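Side-chain contacts in DisA protein (Sorangium cellulosum, PDB 6CCA), which methylates carbon on the disorazol polyketide assembly line, probably adding two methyl groups to one carbon of the growing chain to give a gem-dimethyl unit: residues Thr53-Pro56 against Ala57-Leu61; Glu139-Met142 against Gln143-Asp147. All blocks are in the same frame, centred on the assembly; numbering follows the deposited sequence.

Contact 1 of 2, residues Thr53-Pro56 against Ala57-Leu61; sequences THQP and AFDAL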
loop_
_atom_site.group_PDB
_atom_site.type_symbol
_atom_site.label_atom_id
_atom_site.label_comp_id
_atom_site.label_asym_id
_atom_site.label_seq_id
_atom_site.Cartn_x
_atom_site.Cartn_y
_atom_site.Cartn_z
ATOM N N THR A 53 4.878 19.719 -4.240
ATOM C CA THR A 53 5.231 20.140 -5.636
ATOM C C THR A 53 4.856 19.070 -6.638
ATOM O O THR A 53 4.661 19.334 -7.828
ATOM C CB THR A 53 6.659 20.547 -5.890
ATOM O OG1 THR A 53 7.602 19.484 -5.718
ATOM C CG2 THR A 53 7.040 21.730 -4.997
ATOM N N HIS A 54 4.737 17.848 -6.146
ATOM C CA HIS A 54 4.351 16.745 -7.044
ATOM C C HIS A 54 2.842 16.547 -7.264
ATOM O O HIS A 54 2.477 15.760 -8.101
ATOM C CB HIS A 54 4.996 15.461 -6.499
ATOM C CG HIS A 54 6.460 15.578 -6.425
ATOM N ND1 HIS A 54 7.231 15.746 -7.535
ATOM C CD2 HIS A 54 7.312 15.601 -5.368
ATOM C CE1 HIS A 54 8.501 15.848 -7.186
ATOM N NE2 HIS A 54 8.574 15.766 -5.878
ATOM N N GLN A 55 1.968 17.300 -6.624
ATOM C CA GLN A 55 0.573 17.121 -6.798
ATOM C C GLN A 55 0.008 17.369 -8.190
ATOM O O GLN A 55 -0.795 16.615 -8.611
ATOM C CB GLN A 55 -0.198 17.853 -5.734
ATOM C CG GLN A 55 -1.674 17.678 -5.774
ATOM C CD GLN A 55 -2.196 17.784 -4.397
ATOM O OE1 GLN A 55 -2.459 18.913 -3.923
ATOM N NE2 GLN A 55 -2.215 16.642 -3.674
ATOM N N PRO A 56 0.505 18.368 -8.957
ATOM C CA PRO A 56 -0.022 18.554 -10.323
ATOM C C PRO A 56 0.263 17.334 -11.198
ATOM O O PRO A 56 -0.625 16.888 -11.982
ATOM C CB PRO A 56 0.745 19.796 -10.822
ATOM C CG PRO A 56 0.972 20.601 -9.532
ATOM C CD PRO A 56 1.321 19.515 -8.522
ATOM N N ALA A 57 1.424 16.714 -10.983
ATOM C CA ALA A 57 1.770 15.530 -11.787
ATOM C C ALA A 57 0.872 14.330 -11.429
ATOM O O ALA A 57 0.384 13.640 -12.318
ATOM C CB ALA A 57 3.243 15.199 -11.682
ATOM N N PHE A 58 0.635 14.119 -10.134
ATOM C CA PHE A 58 -0.237 13.033 -9.710
ATOM C C PHE A 58 -1.671 13.303 -10.091
ATOM O O PHE A 58 -2.397 12.386 -10.433
ATOM C CB PHE A 58 -0.022 12.711 -8.229
ATOM C CG PHE A 58 1.143 11.822 -8.016
ATOM C CD1 PHE A 58 2.421 12.342 -7.869
ATOM C CD2 PHE A 58 0.978 10.447 -8.037
ATOM C CE1 PHE A 58 3.507 11.504 -7.764
ATOM C CE2 PHE A 58 2.064 9.607 -7.880
ATOM C CZ PHE A 58 3.323 10.107 -7.763
ATOM N N ASP A 59 -2.095 14.575 -10.101
ATOM C CA ASP A 59 -3.433 14.899 -10.634
ATOM C C ASP A 59 -3.547 14.535 -12.079
ATOM O O ASP A 59 -4.554 13.911 -12.500
ATOM C CB ASP A 59 -3.813 16.406 -10.437
ATOM C CG ASP A 59 -4.070 16.794 -8.975
ATOM O OD1 ASP A 59 -4.205 15.927 -8.102
ATOM O OD2 ASP A 59 -3.999 18.015 -8.708
ATOM N N ALA A 60 -2.505 14.813 -12.857
ATOM C CA ALA A 60 -2.522 14.456 -14.253
ATOM C C ALA A 60 -2.459 12.947 -14.472
ATOM O O ALA A 60 -3.063 12.391 -15.421
ATOM C CB ALA A 60 -1.359 15.117 -15.006
ATOM N N LEU A 61 -1.748 12.254 -13.587
ATOM C CA LEU A 61 -1.755 10.776 -13.616
ATOM C C LEU A 61 -3.162 10.218 -13.451
ATOM O O LEU A 61 -3.524 9.247 -14.104
ATOM C CB LEU A 61 -0.725 10.251 -12.599
ATOM C CG LEU A 61 -0.600 8.747 -12.489
ATOM C CD1 LEU A 61 -0.038 8.161 -13.744
ATOM C CD2 LEU A 61 0.265 8.374 -11.345
#
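The carbonyl oxygen of H54 is gripped by two backbone amides at the opening turn of helix 55-75. F58 N donates to H54 O over 3.2 Å and almost straight, with an N-H...O angle of 165°, whereas the bond from A57 N to H54 O, of the same length, is bent and weak. The same oxygen lies in the plane of the F58 ring at its edge, 3.4 Å from CD1, so a C-H edge rather than a ring face borders this polar atom. The ring itself is buried and meets Y154 edge-to-face, and the F58 side chain also touches I151 and T197.

The next i to i+4 bond is shorter, D59 N to Q55 O at 2.8 Å. P56 fits here because a proline in the first turn of a helix gives up no backbone bond, and its own O accepts from A60 N at 2.9 Å. Beside the D59-Q55 bond the side chains of these two residues lie with amide and carboxylate planes only 14° apart. D59 CG stands anti to the carbonyl carbon (chi1 -70°), which swings the carboxylate back along the helix over Q55. There D59 CG comes to 3.3 Å from Q55 O, an acceptor that the carboxylate abuts without a hydrogen bond, while OD2 makes a van der Waals approach of 3.8 Å to Q55 CG. Q55 NE2 bonds weakly to S398 O, and the side chain touches W399. On the next turn A60 CB rests 3.6 Å from P56 O.

Contact 2 of 2, residues Glu139-Met142 against Gln143-Asp147; sequences ERRM and QQLAD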
loop_
_atom_site.group_PDB
_atom_site.type_symbol
_atom_site.label_atom_id
_atom_site.label_comp_id
_atom_site.label_asym_id
_atom_site.label_seq_id
_atom_site.Cartn_x
_atom_site.Cartn_y
_atom_site.Cartn_z
ATOM N N GLU A 139 -1.582 7.558 -26.196
ATOM C CA GLU A 139 -0.154 7.281 -26.415
ATOM C C GLU A 139 0.727 8.517 -26.375
ATOM O O GLU A 139 1.771 8.496 -25.709
ATOM C CB GLU A 139 0.034 6.443 -27.718
ATOM C CG GLU A 139 1.418 5.778 -27.762
ATOM C CD GLU A 139 2.493 6.696 -28.329
ATOM O OE1 GLU A 139 2.089 7.768 -28.874
ATOM O OE2 GLU A 139 3.722 6.360 -28.223
ATOM N N ARG A 140 0.219 9.645 -26.940
ATOM C CA ARG A 140 0.914 10.938 -26.861
ATOM C C ARG A 140 0.972 11.384 -25.429
ATOM O O ARG A 140 2.006 11.845 -24.936
ATOM C CB ARG A 140 0.268 12.051 -27.743
ATOM C CG ARG A 140 0.468 11.861 -29.257
ATOM C CD ARG A 140 -0.114 12.988 -30.198
ATOM N NE ARG A 140 -1.607 12.948 -30.328
ATOM C CZ ARG A 140 -2.329 12.367 -31.304
ATOM N NH1 ARG A 140 -1.757 11.756 -32.346
ATOM N NH2 ARG A 140 -3.651 12.399 -31.226
ATOM N N ARG A 141 -0.141 11.275 -24.720
ATOM C CA ARG A 141 -0.179 11.733 -23.284
ATOM C C ARG A 141 0.739 10.959 -22.408
ATOM O O ARG A 141 1.406 11.534 -21.563
ATOM C CB ARG A 141 -1.611 11.679 -22.730
ATOM C CG ARG A 141 -1.828 12.336 -21.366
ATOM C CD ARG A 141 -1.279 13.732 -21.389
ATOM N NE ARG A 141 -1.619 14.426 -20.146
ATOM C CZ ARG A 141 -1.070 15.598 -19.806
ATOM N NH1 ARG A 141 -0.101 16.123 -20.578
ATOM N NH2 ARG A 141 -1.425 16.190 -18.665
ATOM N N MET A 142 0.819 9.659 -22.632
ATOM C CA MET A 142 1.760 8.784 -21.958
ATOM C C MET A 142 3.182 9.312 -22.115
ATOM O O MET A 142 3.941 9.396 -21.148
ATOM C CB MET A 142 1.663 7.355 -22.536
ATOM C CG MET A 142 2.607 6.363 -21.862
ATOM S SD MET A 142 4.303 6.363 -22.438
ATOM C CE MET A 142 4.115 5.677 -24.120
ATOM N N GLN A 143 3.578 9.680 -23.338
ATOM C CA GLN A 143 4.957 10.155 -23.548
ATOM C C GLN A 143 5.239 11.466 -22.833
ATOM O O GLN A 143 6.318 11.630 -22.233
ATOM C CB GLN A 143 5.254 10.366 -25.047
ATOM C CG GLN A 143 5.290 9.034 -25.771
ATOM C CD GLN A 143 6.107 9.096 -27.073
ATOM O OE1 GLN A 143 7.131 9.802 -27.118
ATOM N NE2 GLN A 143 5.686 8.341 -28.116
ATOM N N GLN A 144 4.243 12.333 -22.834
ATOM C CA GLN A 144 4.340 13.610 -22.095
ATOM C C GLN A 144 4.507 13.386 -20.590
ATOM O O GLN A 144 5.339 13.986 -19.949
ATOM C CB GLN A 144 3.091 14.416 -22.343
ATOM C CG GLN A 144 2.935 14.853 -23.786
ATOM C CD GLN A 144 1.664 15.581 -24.078
ATOM O OE1 GLN A 144 0.669 15.492 -23.371
ATOM N NE2 GLN A 144 1.662 16.291 -25.222
ATOM N N LEU A 145 3.710 12.452 -20.033
ATOM C CA LEU A 145 3.736 12.235 -18.597
ATOM C C LEU A 145 4.944 11.472 -18.193
ATOM O O LEU A 145 5.433 11.674 -17.083
ATOM C CB LEU A 145 2.436 11.644 -18.114
ATOM C CG LEU A 145 1.195 12.494 -18.277
ATOM C CD1 LEU A 145 -0.033 11.770 -17.683
ATOM C CD2 LEU A 145 1.358 13.850 -17.580
ATOM N N ALA A 146 5.507 10.654 -19.108
ATOM C CA ALA A 146 6.723 9.899 -18.821
ATOM C C ALA A 146 7.923 10.841 -18.621
ATOM O O ALA A 146 8.886 10.402 -18.052
ATOM C CB ALA A 146 7.071 8.812 -19.917
ATOM N N ASP A 147 7.840 12.081 -19.105
ATOM C CA ASP A 147 8.875 13.081 -18.987
ATOM C C ASP A 147 8.802 13.817 -17.617
ATOM O O ASP A 147 9.546 14.767 -17.396
ATOM C CB ASP A 147 8.701 14.081 -20.111
ATOM C CG ASP A 147 9.930 14.936 -20.336
ATOM O OD1 ASP A 147 11.003 14.331 -20.435
ATOM O OD2 ASP A 147 9.791 16.201 -20.397
#
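Q143 and E139 clasp side chains one turn apart on helix 135-146. Q143 NE2 donates to E139 OE2 at 2.8 Å, approaching on the syn side but 24° out of the carboxylate plane; the oxygen lies close to the amide plane of Q143, and the two flat groups stand nearly perpendicular. E139 reaches the amide through a bend at its second torsion (chi2 -85°). Q143 also packs against M142, whose folded thioether brings CE to 3.9 Å from Q143 CG.

R141 also reaches along the helix, but as the donor: its chain bends at chi2 (52°), and NH1 bonds to Q144 OE1, three residues on, at 3.0 Å. The oxygen sits near the guanidinium plane, yet NH1 stands well above the plane of the Q144 carbonyl group, a position off its lone pairs. Over one guanidinium face lies L145 CD2, 3.7 Å from CZ, so a methyl covers the flat cation while its edge is used for the bond. The helical backbone continues its i to i+4 bonds, including L145 N to R141 O at 2.9 Å.

Q143 and Q144 are exposed, whereas M142 and L145 pack against F64 of helix 55-75 and V155 of helix 152-163. R141 and E139 border the same helices, R141 touching A60 and F64, and E139 sharing W159 with M142.

Contact 1 opens helix 55-75 and comes first along the chain; contact 2 takes up the last two thirds of helix 135-146 and the residue after it. Their centres lie about 14 Å apart, on the same side of the chain's centre, and the two helices touch directly: A60 CB of contact 1 packs 3.8 Å from R141 NH2 of contact 2, and A60 O lies equally close to L145 CD1. Helix 152-163 meets both, through Y154 for contact 1 and W159 for contact 2, with V155 touching each. The three helices pack together in the helical part ahead of the methyltransferase sheet in sequence, and contact 1 also touches helix 196-216 and S398-W399.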